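Local coordinates for putative 2OG-Fe(II) oxygenase family protein (Caulobacter crescentus CB15, PDB 3OOX) that probably acts as an iron(II)- and 2-oxoglutarate-dependent oxygenase of the ethylene-forming type, which would also oxidise L-arginine, at residues E97-G102 with D117-A122; L238-L243 with P289-E294; E276-Q281 with P293-A298. All blocks are in the same frame, centred on the assembly; numbering follows the deposited sequence. Where two conformers were deposited one is given.

Interaction 1: residues E97-G102 with D117-A122; sequences EFWHMG and DNVWPA. With EDO (1,2-ethanediol), chain K.
The indole of Trp99 meets the 117-122 segment at its edge: Val119 O lies near the ring plane, 3.3 Å from Trp99 CZ2. A water also sits in that plane, taking the proton of Trp99 NE1 and giving one to Val119 O. Pro121 CD approaches the same ring obliquely, 3.8 Å from Trp99 CH2, and Val119 CG2 touches that corner too. The Trp120 ring has Asn118 CB over one face, offset toward the rim, and the same water lies over a face. The selenomethionine Met101 makes a Met-aromatic contact at the Trp120 edge, Met101 SE 3.7 Å from Trp120 CH2. Its CG is anti to the backbone N (chi1 179°), and the extended chain carries SE to that edge. Strand 97-101 belongs to the large mixed sheet, between strands 170-176 and 78-80, consistent with the jelly-roll core of 2OG-Fe(II) oxygenases, and the loop before helix 127-152 packs against its end. There the Asn118 amide pairs with the backbone of Gly102. Gly102 N gives a bond of 2.8 Å to a lone pair of Asn118 OD1. Asn118 ND2 returns one of 2.8 Å to Gly102 O, at 170°, but from above that carbonyl's plane. ND2 also bonds Asp104 OD1.

Interaction 2: residues L238-L243 with P289-E294; sequences LTNNVL and PDRYPE
A type I' turn from Thr239 to Val242 follows helix 233-238; the turn comes nearest the 289-294 loop at Asn240 and Arg291, whose CA atoms are 6.3 Å apart. The Asn240 amide grips that loop with both ends. OD1 of Asn240 accepts from Arg291 N at 2.9 Å, in a bond of 170°. ND2 of Asn240 gives to Pro289 O at 3.0 Å; Pro289 O lies in the amide plane, but ND2 comes from above the Pro289 carbonyl plane. Asn240 ND2 also bonds Cys283 O. Asn240 has positive phi and is the C-prime residue of a Schellman motif, so the residue that ends the helix also holds the loop. With an alanine in its place, Arg291 N and Pro289 O would probably lose these partners and the loop could shift. Tyr292 OH donates to a lone pair of Asn241 OD1 at 2.6 Å, with ring and amide nearly coplanar, 17° apart. The Arg291 guanidinium stacks on Asn241, with CB of Asn241 over one face, 3.5 Å from Arg291 NH1. Asn288 OD1 takes a hydrogen bond from Arg291 NH2. Asp290 OD1 accepts from Tyr292 N at 3.0 Å, closing an Asx turn; Thr279 OG1 is its second partner.

Interaction 3: residues E276-Q281 with P293-A298; sequences EIKTLQ and PESITA. With EDO (1,2-ethanediol), chain H.
Ile277 and Ile296 face each other as the hydrogen-bonded pair of a short two-stranded antiparallel ribbon, and their side chains lie on the same side of it. Ile277 N gives to Ile296 O at 2.8 Å, and Ile296 N returns a longer bond of 3.2 Å to Ile277 O. The two side chains meet loosely, with CB of Ile277 4.3 Å from CG2 of Ile296. CD1 of Ile277 reaches instead toward the start of helix 298-309, 4.0 Å from Ala298 CA. Both isoleucines also touch Arg237 of helix 233-238, and Ile296 touches Phe301 and Gln304, so this side packs on helix 233-238 and on helix 298-309. Glu276 and Thr297 form the neighbouring non-hydrogen-bonded pair and point to the other side. Strand 296-297 leads directly into helix 298-309, with the Thr297 side chain capping a backbone N of its first turn.

The Glu276 chain has CG anti to the backbone N (chi1 176°), which brings its CG and CD to Ser295 CB, with Glu276 CG 3.8 Å from that atom. Ser295 CB also lies close to Ile277 O. Ser295 OG lies against the aliphatic start of Lys278, 3.3 Å from both CB and CG of Lys278. The end of the lysine leads away from the segment 293-298. Beyond the paired residues a water bridges the segments: it accepts from Thr279 N at 3.1 Å and is hydrogen-bonded to Ser295 OG at 2.8 Å.

Interaction 1 comes first along the chain and closes before the other two open. It lies on strand 97-101 of the large mixed sheet, with its centre about 35 Å from that of interaction 2 and about 31 Å from that of interaction 3. Interactions 1 and 2 are on opposite sides of the chain's centre. Interactions 2 and 3 are neighbours, with centres about 8 Å apart, and share Pro293 and Glu294. Asp290 OD1 and Thr279 OG1 join them, as do Leu238 O and Leu280 N, both probable hydrogen bonds. Together they tie the end of helix 233-238 to the ribbon of strands 276-277 and 296-297 and the loop between them, just before the last helix, 298-309, while interaction 1 fastens a separate loop to the main sheet.

Interaction 1: residues E97-G102 with D117-A122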
loop_
_atom_site.group_PDB
_atom_site.type_symbol
_atom_site.label_atom_id
_atom_site.label_comp_id
_atom_site.label_asym_id
_atom_site.label_seq_id
_atom_site.Cartn_x
_atom_site.Cartn_y
_atom_site.Cartn_z
ATOM N N GLU A 97 -14.012 1.875 8.388
ATOM C CA GLU A 97 -13.676 0.737 9.216
ATOM C C GLU A 97 -12.646 -0.107 8.476
ATOM O O GLU A 97 -12.590 -0.095 7.247
ATOM C CB GLU A 97 -14.925 -0.074 9.585
ATOM C CG GLU A 97 -15.750 -0.561 8.393
ATOM C CD GLU A 97 -17.007 -1.294 8.786
ATOM O OE1 GLU A 97 -17.082 -1.791 9.932
ATOM O OE2 GLU A 97 -17.903 -1.378 7.917
ATOM N N PHE A 98 -11.801 -0.814 9.219
ATOM C CA PHE A 98 -10.632 -1.500 8.683
ATOM C C PHE A 98 -10.574 -2.963 9.119
ATOM O O PHE A 98 -10.985 -3.287 10.225
ATOM C CB PHE A 98 -9.328 -0.909 9.260
ATOM C CG PHE A 98 -9.087 0.576 8.949
ATOM C CD1 PHE A 98 -9.725 1.576 9.668
ATOM C CD2 PHE A 98 -8.128 0.949 8.037
ATOM C CE1 PHE A 98 -9.460 2.894 9.424
ATOM C CE2 PHE A 98 -7.842 2.288 7.777
ATOM C CZ PHE A 98 -8.522 3.253 8.452
ATOM N N TRP A 99 -9.935 -3.770 8.281
ATOM C CA TRP A 99 -9.405 -5.074 8.669
ATOM C C TRP A 99 -7.944 -5.112 8.229
ATOM O O TRP A 99 -7.643 -4.766 7.089
ATOM C CB TRP A 99 -10.152 -6.225 7.973
ATOM C CG TRP A 99 -9.633 -7.555 8.435
ATOM C CD1 TRP A 99 -8.566 -8.252 7.928
ATOM C CD2 TRP A 99 -10.140 -8.329 9.527
ATOM N NE1 TRP A 99 -8.380 -9.419 8.635
ATOM C CE2 TRP A 99 -9.332 -9.482 9.627
ATOM C CE3 TRP A 99 -11.217 -8.179 10.417
ATOM C CZ2 TRP A 99 -9.570 -10.475 10.598
ATOM C CZ3 TRP A 99 -11.443 -9.173 11.395
ATOM C CH2 TRP A 99 -10.624 -10.302 11.461
ATOM N N HIS A 100 -7.052 -5.520 9.106
ATOM C CA HIS A 100 -5.661 -5.690 8.735
ATOM C C HIS A 100 -5.190 -7.132 8.865
ATOM O O HIS A 100 -5.384 -7.762 9.908
ATOM C CB HIS A 100 -4.779 -4.813 9.607
ATOM C CG HIS A 100 -4.900 -3.365 9.277
ATOM N ND1 HIS A 100 -5.172 -2.405 10.224
ATOM C CD2 HIS A 100 -4.806 -2.716 8.089
ATOM C CE1 HIS A 100 -5.224 -1.218 9.632
ATOM N NE2 HIS A 100 -5.010 -1.379 8.334
HETATM N N MSE A 101 -4.577 -7.604 7.791
HETATM C CA MSE A 101 -3.933 -8.903 7.758
HETATM C C MSE A 101 -2.448 -8.686 7.587
HETATM O O MSE A 101 -2.027 -8.041 6.630
HETATM C CB MSE A 101 -4.465 -9.749 6.594
HETATM C CG MSE A 101 -3.790 -11.140 6.511
HETATM SE SE MSE A 101 -4.163 -12.017 4.837
HETATM C CE MSE A 101 -2.645 -13.274 4.925
ATOM N N GLY A 102 -1.673 -9.261 8.509
ATOM C CA GLY A 102 -0.220 -9.298 8.390
ATOM C C GLY A 102 0.251 -10.614 7.811
ATOM O O GLY A 102 -0.543 -11.455 7.393
ATOM N N ASP A 117 0.388 -12.724 15.385
ATOM C CA ASP A 117 -0.421 -13.648 14.623
ATOM C C ASP A 117 -1.654 -12.943 14.064
ATOM O O ASP A 117 -2.187 -12.011 14.681
ATOM C CB ASP A 117 -0.943 -14.804 15.492
ATOM C CG ASP A 117 0.138 -15.792 15.909
ATOM O OD1 ASP A 117 1.258 -15.758 15.371
ATOM O OD2 ASP A 117 -0.162 -16.627 16.807
ATOM N N ASN A 118 -2.092 -13.400 12.898
ATOM C CA ASN A 118 -3.393 -12.981 12.344
ATOM C C ASN A 118 -4.539 -13.537 13.175
ATOM O O ASN A 118 -4.406 -14.584 13.820
ATOM C CB ASN A 118 -3.560 -13.427 10.908
ATOM C CG ASN A 118 -2.803 -12.557 9.958
ATOM O OD1 ASN A 118 -2.849 -11.318 10.078
ATOM N ND2 ASN A 118 -2.054 -13.194 9.017
ATOM N N VAL A 119 -5.648 -12.823 13.144
ATOM C CA VAL A 119 -6.920 -13.348 13.593
ATOM C C VAL A 119 -7.797 -13.458 12.357
ATOM O O VAL A 119 -7.488 -12.891 11.305
ATOM C CB VAL A 119 -7.560 -12.459 14.699
ATOM C CG1 VAL A 119 -6.672 -12.438 15.949
ATOM C CG2 VAL A 119 -7.839 -10.995 14.161
ATOM N N TRP A 120 -8.895 -14.220 12.464
ATOM C CA TRP A 120 -9.774 -14.519 11.332
ATOM C C TRP A 120 -11.227 -14.543 11.767
ATOM O O TRP A 120 -11.524 -14.987 12.883
ATOM C CB TRP A 120 -9.420 -15.860 10.674
ATOM C CG TRP A 120 -8.014 -15.975 10.256
ATOM C CD1 TRP A 120 -7.014 -16.644 10.912
ATOM C CD2 TRP A 120 -7.400 -15.349 9.126
ATOM N NE1 TRP A 120 -5.820 -16.506 10.240
ATOM C CE2 TRP A 120 -6.035 -15.738 9.126
ATOM C CE3 TRP A 120 -7.875 -14.564 8.068
ATOM C CZ2 TRP A 120 -5.139 -15.308 8.142
ATOM C CZ3 TRP A 120 -6.970 -14.161 7.079
ATOM C CH2 TRP A 120 -5.628 -14.550 7.126
ATOM N N PRO A 121 -12.135 -14.054 10.904
ATOM C CA PRO A 121 -13.556 -14.034 11.281
ATOM C C PRO A 121 -14.268 -15.347 10.969
ATOM O O PRO A 121 -14.542 -15.630 9.823
ATOM C CB PRO A 121 -14.128 -12.900 10.421
ATOM C CG PRO A 121 -13.258 -12.870 9.216
ATOM C CD PRO A 121 -11.898 -13.412 9.596
ATOM N N ALA A 122 -14.576 -16.124 12.002
ATOM C CA ALA A 122 -15.228 -17.436 11.809
ATOM C C ALA A 122 -16.535 -17.345 11.024
ATOM O O ALA A 122 -16.930 -18.300 10.335
ATOM C CB ALA A 122 -15.499 -18.068 13.162
HETATM C C1 EDO K . -3.113 -11.481 19.248
HETATM O O1 EDO K . -4.228 -12.137 19.823
HETATM C C2 EDO K . -3.016 -11.924 17.780
HETATM O O2 EDO K . -1.882 -11.286 17.234
HETATM O O HOH W 1 -6.446 -11.520 8.903
HETATM O O HOH W 2 -5.110 -10.389 11.300
#

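Interaction 2: residues L238-L243 with P289-E294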
loop_
_atom_site.group_PDB
_atom_site.type_symbol
_atom_site.label_atom_id
_atom_site.label_comp_id
_atom_site.label_asym_id
_atom_site.label_seq_id
_atom_site.Cartn_x
_atom_site.Cartn_y
_atom_site.Cartn_z
ATOM N N LEU A 238 16.434 4.099 1.210
ATOM C CA LEU A 238 17.434 3.227 0.587
ATOM C C LEU A 238 18.092 3.887 -0.620
ATOM O O LEU A 238 19.305 3.747 -0.820
ATOM C CB LEU A 238 16.798 1.896 0.205
ATOM C CG LEU A 238 17.701 0.895 -0.530
ATOM C CD1 LEU A 238 18.850 0.438 0.384
ATOM C CD2 LEU A 238 16.872 -0.308 -1.027
ATOM N N THR A 239 17.308 4.604 -1.427
ATOM C CA THR A 239 17.788 5.229 -2.676
ATOM C C THR A 239 18.316 6.649 -2.500
ATOM O O THR A 239 18.470 7.371 -3.497
ATOM C CB THR A 239 16.671 5.243 -3.752
ATOM O OG1 THR A 239 15.590 6.080 -3.299
ATOM C CG2 THR A 239 16.154 3.828 -4.056
ATOM N N ASN A 240 18.587 7.050 -1.264
ATOM C CA ASN A 240 19.073 8.416 -0.994
ATOM C C ASN A 240 18.169 9.449 -1.651
ATOM O O ASN A 240 18.616 10.489 -2.185
ATOM C CB ASN A 240 20.501 8.606 -1.497
ATOM C CG ASN A 240 21.230 9.701 -0.752
ATOM O OD1 ASN A 240 20.963 9.950 0.441
ATOM N ND2 ASN A 240 22.194 10.334 -1.426
ATOM N N ASN A 241 16.872 9.146 -1.568
ATOM C CA ASN A 241 15.793 10.013 -2.086
ATOM C C ASN A 241 15.728 10.163 -3.609
ATOM O O ASN A 241 14.978 10.985 -4.116
ATOM C CB ASN A 241 15.805 11.374 -1.352
ATOM C CG ASN A 241 15.453 11.235 0.121
ATOM O OD1 ASN A 241 16.079 10.489 0.838
ATOM N ND2 ASN A 241 14.416 11.936 0.557
ATOM N N VAL A 242 16.460 9.337 -4.342
ATOM C CA VAL A 242 16.374 9.295 -5.794
ATOM C C VAL A 242 14.930 8.931 -6.214
ATOM O O VAL A 242 14.376 9.544 -7.114
ATOM C CB VAL A 242 17.411 8.322 -6.391
ATOM C CG1 VAL A 242 17.085 8.029 -7.862
ATOM C CG2 VAL A 242 18.832 8.906 -6.276
ATOM N N LEU A 243 14.339 7.942 -5.534
ATOM C CA LEU A 243 12.925 7.640 -5.724
ATOM C C LEU A 243 12.137 8.240 -4.555
ATOM O O LEU A 243 12.329 7.837 -3.411
ATOM C CB LEU A 243 12.679 6.136 -5.812
ATOM C CG LEU A 243 13.442 5.390 -6.919
ATOM C CD1 LEU A 243 13.082 3.916 -6.971
ATOM C CD2 LEU A 243 13.198 6.005 -8.311
ATOM N N PRO A 289 24.773 14.045 -1.814
ATOM C CA PRO A 289 25.510 13.293 -0.790
ATOM C C PRO A 289 24.608 12.427 0.070
ATOM O O PRO A 289 23.388 12.627 0.121
ATOM C CB PRO A 289 26.217 14.383 0.053
ATOM C CG PRO A 289 25.564 15.692 -0.331
ATOM C CD PRO A 289 24.936 15.506 -1.684
ATOM N N ASP A 290 25.226 11.463 0.742
ATOM C CA ASP A 290 24.504 10.513 1.564
ATOM C C ASP A 290 23.759 11.228 2.704
ATOM O O ASP A 290 24.372 11.863 3.576
ATOM C CB ASP A 290 25.492 9.489 2.109
ATOM C CG ASP A 290 24.840 8.253 2.680
ATOM O OD1 ASP A 290 23.599 8.179 2.814
ATOM O OD2 ASP A 290 25.623 7.354 3.002
ATOM N N ARG A 291 22.419 11.129 2.669
ATOM C CA ARG A 291 21.583 11.737 3.698
ATOM C C ARG A 291 21.446 10.837 4.921
ATOM O O ARG A 291 20.932 11.274 5.963
ATOM C CB ARG A 291 20.201 12.030 3.121
ATOM C CG ARG A 291 20.234 12.887 1.921
ATOM C CD ARG A 291 18.838 13.030 1.346
ATOM N NE ARG A 291 18.930 13.499 -0.030
ATOM C CZ ARG A 291 17.975 14.161 -0.672
ATOM N NH1 ARG A 291 16.803 14.438 -0.088
ATOM N NH2 ARG A 291 18.187 14.530 -1.920
ATOM N N TYR A 292 21.929 9.600 4.809
ATOM C CA TYR A 292 21.721 8.580 5.823
ATOM C C TYR A 292 23.024 7.871 6.196
ATOM O O TYR A 292 23.170 6.685 5.961
ATOM C CB TYR A 292 20.657 7.583 5.328
ATOM C CG TYR A 292 19.408 8.291 4.809
ATOM C CD1 TYR A 292 18.510 8.860 5.700
ATOM C CD2 TYR A 292 19.136 8.410 3.432
ATOM C CE1 TYR A 292 17.388 9.535 5.264
ATOM C CE2 TYR A 292 18.000 9.077 2.978
ATOM C CZ TYR A 292 17.129 9.627 3.900
ATOM O OH TYR A 292 16.006 10.283 3.450
ATOM N N PRO A 293 23.969 8.615 6.798
ATOM C CA PRO A 293 25.263 8.006 7.094
ATOM C C PRO A 293 25.183 6.870 8.110
ATOM O O PRO A 293 26.086 6.022 8.127
ATOM C CB PRO A 293 26.086 9.172 7.647
ATOM C CG PRO A 293 25.098 10.127 8.199
ATOM C CD PRO A 293 23.891 10.000 7.285
ATOM N N GLU A 294 24.135 6.867 8.949
ATOM C CA GLU A 294 23.895 5.785 9.890
ATOM C C GLU A 294 22.796 4.880 9.330
ATOM O O GLU A 294 21.657 5.333 9.124
ATOM C CB GLU A 294 23.456 6.347 11.244
ATOM C CG GLU A 294 24.417 7.392 11.836
ATOM C CD GLU A 294 23.717 8.695 12.216
ATOM O OE1 GLU A 294 23.257 9.421 11.306
ATOM O OE2 GLU A 294 23.643 9.001 13.427
#

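Interaction 3: residues E276-Q281 with P293-A298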
loop_
_atom_site.group_PDB
_atom_site.type_symbol
_atom_site.label_atom_id
_atom_site.label_comp_id
_atom_site.label_asym_id
_atom_site.label_seq_id
_atom_site.Cartn_x
_atom_site.Cartn_y
_atom_site.Cartn_z
ATOM N N GLU A 276 18.938 -4.523 6.885
ATOM C CA GLU A 276 19.629 -3.274 7.134
ATOM C C GLU A 276 19.521 -2.409 5.876
ATOM O O GLU A 276 19.973 -2.775 4.760
ATOM C CB GLU A 276 21.106 -3.493 7.486
ATOM C CG GLU A 276 21.838 -2.168 7.639
ATOM C CD GLU A 276 23.322 -2.319 8.003
ATOM O OE1 GLU A 276 24.108 -2.625 7.099
ATOM O OE2 GLU A 276 23.670 -2.114 9.166
ATOM N N ILE A 277 18.863 -1.264 6.059
ATOM C CA ILE A 277 18.759 -0.247 5.041
ATOM C C ILE A 277 20.021 0.597 5.106
ATOM O O ILE A 277 20.231 1.357 6.059
ATOM C CB ILE A 277 17.480 0.657 5.218
ATOM C CG1 ILE A 277 16.214 -0.201 5.266
ATOM C CG2 ILE A 277 17.412 1.735 4.134
ATOM C CD1 ILE A 277 14.985 0.609 5.670
ATOM N N LYS A 278 20.850 0.441 4.084
ATOM C CA LYS A 278 22.117 1.146 3.948
ATOM C C LYS A 278 22.145 1.774 2.552
ATOM O O LYS A 278 21.869 1.125 1.542
ATOM C CB LYS A 278 23.290 0.188 4.174
ATOM C CG LYS A 278 24.650 0.827 3.923
ATOM C CD LYS A 278 25.783 -0.136 4.277
ATOM C CE LYS A 278 27.136 0.550 4.135
ATOM N NZ LYS A 278 27.409 0.977 2.723
ATOM N N THR A 279 22.448 3.069 2.505
ATOM C CA THR A 279 22.253 3.839 1.279
ATOM C C THR A 279 22.933 3.195 0.083
ATOM O O THR A 279 24.115 2.808 0.152
ATOM C CB THR A 279 22.786 5.270 1.439
ATOM O OG1 THR A 279 22.381 5.779 2.728
ATOM C CG2 THR A 279 22.289 6.154 0.267
ATOM N N LEU A 280 22.205 3.094 -1.025
ATOM C CA LEU A 280 22.791 2.549 -2.251
ATOM C C LEU A 280 23.911 3.476 -2.700
ATOM O O LEU A 280 23.719 4.682 -2.879
ATOM C CB LEU A 280 21.740 2.417 -3.345
ATOM C CG LEU A 280 20.598 1.421 -3.078
ATOM C CD1 LEU A 280 19.568 1.520 -4.182
ATOM C CD2 LEU A 280 21.117 -0.012 -2.955
ATOM N N GLN A 281 25.103 2.914 -2.912
ATOM C CA GLN A 281 26.230 3.770 -3.208
ATOM C C GLN A 281 26.086 4.459 -4.544
ATOM O O GLN A 281 26.568 5.572 -4.707
ATOM C CB GLN A 281 27.561 3.017 -3.096
ATOM C CG GLN A 281 28.051 2.946 -1.640
ATOM C CD GLN A 281 28.411 4.330 -1.064
ATOM O OE1 GLN A 281 29.139 5.117 -1.690
ATOM N NE2 GLN A 281 27.896 4.629 0.131
ATOM N N PRO A 293 23.969 8.615 6.798
ATOM C CA PRO A 293 25.263 8.006 7.094
ATOM C C PRO A 293 25.183 6.870 8.110
ATOM O O PRO A 293 26.086 6.022 8.127
ATOM C CB PRO A 293 26.086 9.172 7.647
ATOM C CG PRO A 293 25.098 10.127 8.199
ATOM C CD PRO A 293 23.891 10.000 7.285
ATOM N N GLU A 294 24.135 6.867 8.949
ATOM C CA GLU A 294 23.895 5.785 9.890
ATOM C C GLU A 294 22.796 4.880 9.330
ATOM O O GLU A 294 21.657 5.333 9.124
ATOM C CB GLU A 294 23.456 6.347 11.244
ATOM C CG GLU A 294 24.417 7.392 11.836
ATOM C CD GLU A 294 23.717 8.695 12.216
ATOM O OE1 GLU A 294 23.257 9.421 11.306
ATOM O OE2 GLU A 294 23.643 9.001 13.427
ATOM N N SER A 295 23.139 3.622 9.071
ATOM C CA SER A 295 22.150 2.685 8.556
ATOM C C SER A 295 21.160 2.289 9.652
ATOM O O SER A 295 21.346 2.598 10.829
ATOM C CB SER A 295 22.838 1.460 7.965
ATOM O OG SER A 295 23.768 1.843 6.967
ATOM N N ILE A 296 20.084 1.604 9.259
ATOM C CA ILE A 296 18.978 1.310 10.183
ATOM C C ILE A 296 18.276 0.067 9.690
ATOM O O ILE A 296 18.185 -0.131 8.477
ATOM C CB ILE A 296 17.982 2.529 10.284
ATOM C CG1 ILE A 296 17.041 2.360 11.471
ATOM C CG2 ILE A 296 17.205 2.760 8.949
ATOM C CD1 ILE A 296 16.305 3.643 11.860
ATOM N N THR A 297 17.815 -0.807 10.587
ATOM C CA THR A 297 17.037 -1.949 10.117
ATOM C C THR A 297 15.644 -1.466 9.724
ATOM O O THR A 297 15.168 -0.452 10.230
ATOM C CB THR A 297 16.861 -3.067 11.136
ATOM O OG1 THR A 297 16.116 -2.606 12.275
ATOM C CG2 THR A 297 18.227 -3.610 11.633
ATOM N N ALA A 298 14.969 -2.217 8.864
ATOM C CA ALA A 298 13.607 -1.847 8.480
ATOM C C ALA A 298 12.707 -1.763 9.708
ATOM O O ALA A 298 11.874 -0.835 9.842
ATOM C CB ALA A 298 13.041 -2.878 7.490
HETATM C C1 EDO H . 25.163 -0.944 -3.491
HETATM O O1 EDO H . 25.432 0.100 -2.513
HETATM C C2 EDO H . 24.452 -0.485 -4.781
HETATM O O2 EDO H . 25.098 0.614 -5.455
HETATM O O HOH W 3 23.155 4.074 5.320
#